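Local coordinates for protein disulfide isomerase (Pseudomonas aeruginosa, PDB 4N30), which probably acts as a thiol-disulfide oxidoreductase of the DsbA type, helping to introduce or rearrange disulfide bonds in other proteins, at residues G41-K53 with E110-W122. Sequence-based numbering, arbitrary orientation.
Sequences GLPANHSLYGDAK and ECAGIQGGAKAFW
Y49 meets W122, and H46 meets F121, in edge-to-face pairs. The edge of the Y49 ring is turned to the face of the W122 five-membered ring, planes at 64°. Tyrosine suits this place because its ring leads away from the helix and its OH hydrogen-bonds to D81, while K77 makes a cation-pi contact with the ring. The indole is flat and wide enough to take Y49 CB over one face, 3.6 Å from W122 CE2, and F121 CD2 over the opposite one. In the more offset pair, H46 turns its edge to F121; chi1 near 57° sets CG between the backbone N and C, and the ring lies alongside G113 and F121. S47 CA sits over the F121 face, 4.0 Å from its centroid, as a CH-pi contact.

The polar contacts are weak or water-mediated. W122 NE1 gives a weak, bent hydrogen bond to L48 O (3.2 Å, 134° at the hydrogen), and H46 O receives a CA-H...O contact from A118 CA at 3.3 Å. A water joins N45 OD1 to A118 N, which lacks a helical partner at the kink.

Small residues permit this approach: G113 leaves place for the imidazole, and A118 rests its small CB against N45 O and H46 O.

Here the turn 45-48 and edge strand 48-49, paired with strand 86-92, pack against the kinked helix 99-131, joining sheet edge to helical insertion in the DsbA-type thioredoxin fold.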
loop_
_atom_site.group_PDB
_atom_site.type_symbol
_atom_site.label_atom_id
_atom_site.label_comp_id
_atom_site.label_asym_id
_atom_site.label_seq_id
_atom_site.Cartn_x
_atom_site.Cartn_y
_atom_site.Cartn_z
ATOM N N GLY A 41 -6.934 -2.367 -16.005
ATOM C CA GLY A 41 -5.638 -2.837 -16.513
ATOM C C GLY A 41 -5.355 -4.186 -15.901
ATOM O O GLY A 41 -6.248 -4.882 -15.491
ATOM N N LEU A 42 -4.097 -4.542 -15.833
ATOM C CA LEU A 42 -3.710 -5.848 -15.231
ATOM C C LEU A 42 -3.932 -5.913 -13.723
ATOM O O LEU A 42 -3.663 -4.915 -13.059
ATOM C CB LEU A 42 -2.266 -6.109 -15.502
ATOM C CG LEU A 42 -2.050 -6.395 -16.975
ATOM C CD1 LEU A 42 -0.539 -6.441 -17.097
ATOM C CD2 LEU A 42 -2.747 -7.670 -17.455
ATOM N N PRO A 43 -4.360 -7.081 -13.203
ATOM C CA PRO A 43 -4.547 -7.169 -11.758
ATOM C C PRO A 43 -3.268 -7.162 -10.926
ATOM O O PRO A 43 -2.125 -7.480 -11.386
ATOM C CB PRO A 43 -5.274 -8.501 -11.572
ATOM C CG PRO A 43 -4.727 -9.349 -12.685
ATOM C CD PRO A 43 -4.575 -8.402 -13.859
ATOM N N ALA A 44 -3.520 -6.744 -9.688
ATOM C CA ALA A 44 -2.522 -6.676 -8.633
ATOM C C ALA A 44 -2.091 -8.112 -8.262
ATOM O O ALA A 44 -2.883 -9.065 -8.216
ATOM C CB ALA A 44 -3.081 -5.949 -7.405
ATOM N N ASN A 45 -0.818 -8.199 -7.974
ATOM C CA ASN A 45 -0.279 -9.446 -7.491
ATOM C C ASN A 45 0.575 -9.140 -6.260
ATOM O O ASN A 45 0.128 -9.317 -5.131
ATOM C CB ASN A 45 0.434 -10.201 -8.596
ATOM C CG ASN A 45 1.026 -11.488 -8.123
ATOM O OD1 ASN A 45 1.114 -11.766 -6.944
ATOM N ND2 ASN A 45 1.391 -12.354 -9.070
ATOM N N HIS A 46 1.801 -8.640 -6.462
ATOM C CA HIS A 46 2.680 -8.463 -5.332
ATOM C C HIS A 46 2.145 -7.386 -4.353
ATOM O O HIS A 46 2.442 -7.518 -3.195
ATOM C CB HIS A 46 4.116 -8.091 -5.732
ATOM C CG HIS A 46 4.256 -6.868 -6.559
ATOM N ND1 HIS A 46 4.596 -5.625 -6.069
ATOM C CD2 HIS A 46 4.120 -6.695 -7.959
ATOM C CE1 HIS A 46 4.697 -4.736 -7.115
ATOM N NE2 HIS A 46 4.402 -5.398 -8.272
ATOM N N SER A 47 1.367 -6.425 -4.862
ATOM C CA SER A 47 0.820 -5.387 -3.981
ATOM C C SER A 47 -0.519 -5.741 -3.358
ATOM O O SER A 47 -1.103 -4.864 -2.658
ATOM C CB SER A 47 0.753 -4.065 -4.788
ATOM O OG SER A 47 -0.131 -4.218 -5.887
ATOM N N LEU A 48 -1.021 -6.941 -3.571
ATOM C CA LEU A 48 -2.354 -7.445 -3.141
ATOM C C LEU A 48 -2.199 -8.250 -1.877
ATOM O O LEU A 48 -1.318 -9.121 -1.814
ATOM C CB LEU A 48 -2.906 -8.473 -4.163
ATOM C CG LEU A 48 -4.182 -9.241 -3.728
ATOM C CD1 LEU A 48 -5.381 -8.325 -3.539
ATOM C CD2 LEU A 48 -4.490 -10.310 -4.753
ATOM N N TYR A 49 -3.039 -7.998 -0.851
ATOM C CA TYR A 49 -3.110 -8.815 0.347
ATOM C C TYR A 49 -4.528 -9.281 0.446
ATOM O O TYR A 49 -5.485 -8.498 0.392
ATOM C CB TYR A 49 -2.723 -7.960 1.559
ATOM C CG TYR A 49 -2.700 -8.741 2.825
ATOM C CD1 TYR A 49 -1.617 -9.590 3.145
ATOM C CD2 TYR A 49 -3.798 -8.709 3.689
ATOM C CE1 TYR A 49 -1.688 -10.369 4.319
ATOM C CE2 TYR A 49 -3.895 -9.499 4.864
ATOM C CZ TYR A 49 -2.785 -10.300 5.118
ATOM O OH TYR A 49 -2.785 -11.093 6.238
ATOM N N GLY A 50 -4.723 -10.610 0.636
ATOM C CA GLY A 50 -6.079 -11.193 0.713
ATOM C C GLY A 50 -6.449 -11.919 -0.547
ATOM O O GLY A 50 -5.621 -12.176 -1.427
ATOM N N ASP A 51 -7.715 -12.207 -0.668
ATOM C CA ASP A 51 -8.173 -13.072 -1.758
ATOM C C ASP A 51 -8.238 -12.294 -3.051
ATOM O O ASP A 51 -8.888 -11.232 -3.098
ATOM C CB ASP A 51 -9.552 -13.645 -1.377
ATOM C CG ASP A 51 -10.168 -14.624 -2.461
ATOM O OD1 ASP A 51 -9.661 -14.771 -3.569
ATOM O OD2 ASP A 51 -11.247 -15.201 -2.179
ATOM N N ALA A 52 -7.623 -12.739 -4.115
ATOM C CA ALA A 52 -7.660 -12.042 -5.363
ATOM C C ALA A 52 -9.087 -11.857 -5.947
ATOM O O ALA A 52 -9.307 -10.918 -6.718
ATOM C CB ALA A 52 -6.755 -12.722 -6.436
ATOM N N LYS A 53 -9.983 -12.740 -5.567
ATOM C CA LYS A 53 -11.325 -12.645 -6.138
ATOM C C LYS A 53 -12.283 -11.932 -5.208
ATOM O O LYS A 53 -13.502 -11.943 -5.422
ATOM C CB LYS A 53 -11.868 -14.024 -6.519
ATOM C CG LYS A 53 -10.989 -14.819 -7.468
ATOM C CD LYS A 53 -10.557 -14.017 -8.678
ATOM C CE LYS A 53 -9.377 -14.694 -9.376
ATOM N NZ LYS A 53 -9.867 -15.970 -9.968
ATOM N N GLU A 110 8.755 -2.281 -4.046
ATOM C CA GLU A 110 8.474 -2.787 -5.417
ATOM C C GLU A 110 9.568 -3.788 -5.800
ATOM O O GLU A 110 9.252 -4.851 -6.410
ATOM C CB GLU A 110 8.425 -1.648 -6.420
ATOM C CG GLU A 110 7.252 -0.666 -6.244
ATOM C CD GLU A 110 5.912 -1.387 -6.488
ATOM O OE1 GLU A 110 5.853 -2.291 -7.350
ATOM O OE2 GLU A 110 4.984 -1.279 -5.675
ATOM N N CYS A 111 10.827 -3.449 -5.500
ATOM C CA CYS A 111 11.928 -4.357 -5.884
ATOM C C CYS A 111 11.832 -5.621 -5.119
ATOM O O CYS A 111 12.258 -6.702 -5.658
ATOM C CB CYS A 111 13.219 -3.540 -5.686
ATOM S SG CYS A 111 13.434 -2.278 -6.913
ATOM N N ALA A 112 11.330 -5.647 -3.883
ATOM C CA ALA A 112 11.071 -6.857 -3.147
ATOM C C ALA A 112 10.014 -7.676 -3.799
ATOM O O ALA A 112 10.176 -8.993 -3.862
ATOM C CB ALA A 112 10.701 -6.530 -1.695
ATOM N N GLY A 113 8.978 -7.064 -4.283
ATOM C CA GLY A 113 7.950 -7.756 -5.046
ATOM C C GLY A 113 8.516 -8.483 -6.260
ATOM O O GLY A 113 8.055 -9.569 -6.617
ATOM N N ILE A 114 9.428 -7.840 -6.977
ATOM C CA ILE A 114 10.130 -8.508 -8.114
ATOM C C ILE A 114 10.803 -9.738 -7.608
ATOM O O ILE A 114 10.739 -10.795 -8.359
ATOM C CB ILE A 114 11.058 -7.518 -8.820
ATOM C CG1 ILE A 114 10.285 -6.505 -9.600
ATOM C CG2 ILE A 114 12.134 -8.302 -9.687
ATOM C CD1 ILE A 114 11.177 -5.505 -10.301
ATOM N N GLN A 115 11.522 -9.691 -6.518
ATOM C CA GLN A 115 12.261 -10.875 -6.046
ATOM C C GLN A 115 11.387 -11.928 -5.470
ATOM O O GLN A 115 11.693 -13.172 -5.581
ATOM C CB GLN A 115 13.197 -10.513 -4.850
ATOM C CG GLN A 115 14.363 -9.735 -5.400
ATOM C CD GLN A 115 15.506 -9.568 -4.388
ATOM O OE1 GLN A 115 16.227 -8.505 -4.474
ATOM N NE2 GLN A 115 15.757 -10.501 -3.530
ATOM N N GLY A 116 10.279 -11.610 -4.834
ATOM C CA GLY A 116 9.603 -12.547 -4.052
ATOM C C GLY A 116 8.093 -12.424 -3.997
ATOM O O GLY A 116 7.471 -13.043 -3.085
ATOM N N GLY A 117 7.529 -11.666 -4.892
ATOM C CA GLY A 117 6.088 -11.611 -4.965
ATOM C C GLY A 117 5.417 -10.882 -3.821
ATOM O O GLY A 117 6.010 -10.092 -3.072
ATOM N N ALA A 118 4.176 -11.208 -3.570
ATOM C CA ALA A 118 3.423 -10.587 -2.447
ATOM C C ALA A 118 3.990 -10.869 -1.152
ATOM O O ALA A 118 3.981 -9.992 -0.232
ATOM C CB ALA A 118 1.947 -11.064 -2.501
ATOM N N LYS A 119 4.455 -12.048 -0.874
ATOM C CA LYS A 119 4.949 -12.364 0.408
ATOM C C LYS A 119 6.165 -11.457 0.730
ATOM O O LYS A 119 6.250 -10.842 1.800
ATOM C CB LYS A 119 5.374 -13.868 0.495
ATOM C CG LYS A 119 6.068 -14.277 1.813
ATOM C CD LYS A 119 5.069 -14.387 2.955
ATOM C CE LYS A 119 5.718 -14.517 4.338
ATOM N NZ LYS A 119 6.027 -15.944 4.644
ATOM N N ALA A 120 7.058 -11.285 -0.247
ATOM C CA ALA A 120 8.212 -10.405 -0.048
ATOM C C ALA A 120 7.806 -8.925 0.058
ATOM O O ALA A 120 8.420 -8.204 0.851
ATOM C CB ALA A 120 9.278 -10.591 -1.164
ATOM N N PHE A 121 6.859 -8.532 -0.757
ATOM C CA PHE A 121 6.407 -7.170 -0.752
ATOM C C PHE A 121 5.850 -6.784 0.627
ATOM O O PHE A 121 6.311 -5.787 1.233
ATOM C CB PHE A 121 5.328 -6.970 -1.833
ATOM C CG PHE A 121 4.682 -5.618 -1.823
ATOM C CD1 PHE A 121 5.213 -4.652 -2.646
ATOM C CD2 PHE A 121 3.562 -5.300 -1.070
ATOM C CE1 PHE A 121 4.647 -3.380 -2.743
ATOM C CE2 PHE A 121 2.986 -4.025 -1.176
ATOM C CZ PHE A 121 3.564 -3.067 -1.984
ATOM N N TRP A 122 4.963 -7.581 1.173
ATOM C CA TRP A 122 4.377 -7.238 2.460
ATOM C C TRP A 122 5.320 -7.454 3.617
ATOM O O TRP A 122 5.276 -6.667 4.550
ATOM C CB TRP A 122 3.043 -8.005 2.643
ATOM C CG TRP A 122 1.999 -7.502 1.724
ATOM C CD1 TRP A 122 1.590 -8.073 0.520
ATOM C CD2 TRP A 122 1.205 -6.323 1.875
ATOM N NE1 TRP A 122 0.632 -7.301 -0.098
ATOM C CE2 TRP A 122 0.333 -6.232 0.716
ATOM C CE3 TRP A 122 1.110 -5.290 2.876
ATOM C CZ2 TRP A 122 -0.529 -5.170 0.546
ATOM C CZ3 TRP A 122 0.193 -4.252 2.702
ATOM C CH2 TRP A 122 -0.611 -4.198 1.521
HETATM O O HOH W 1 2.948 -13.159 -5.574
#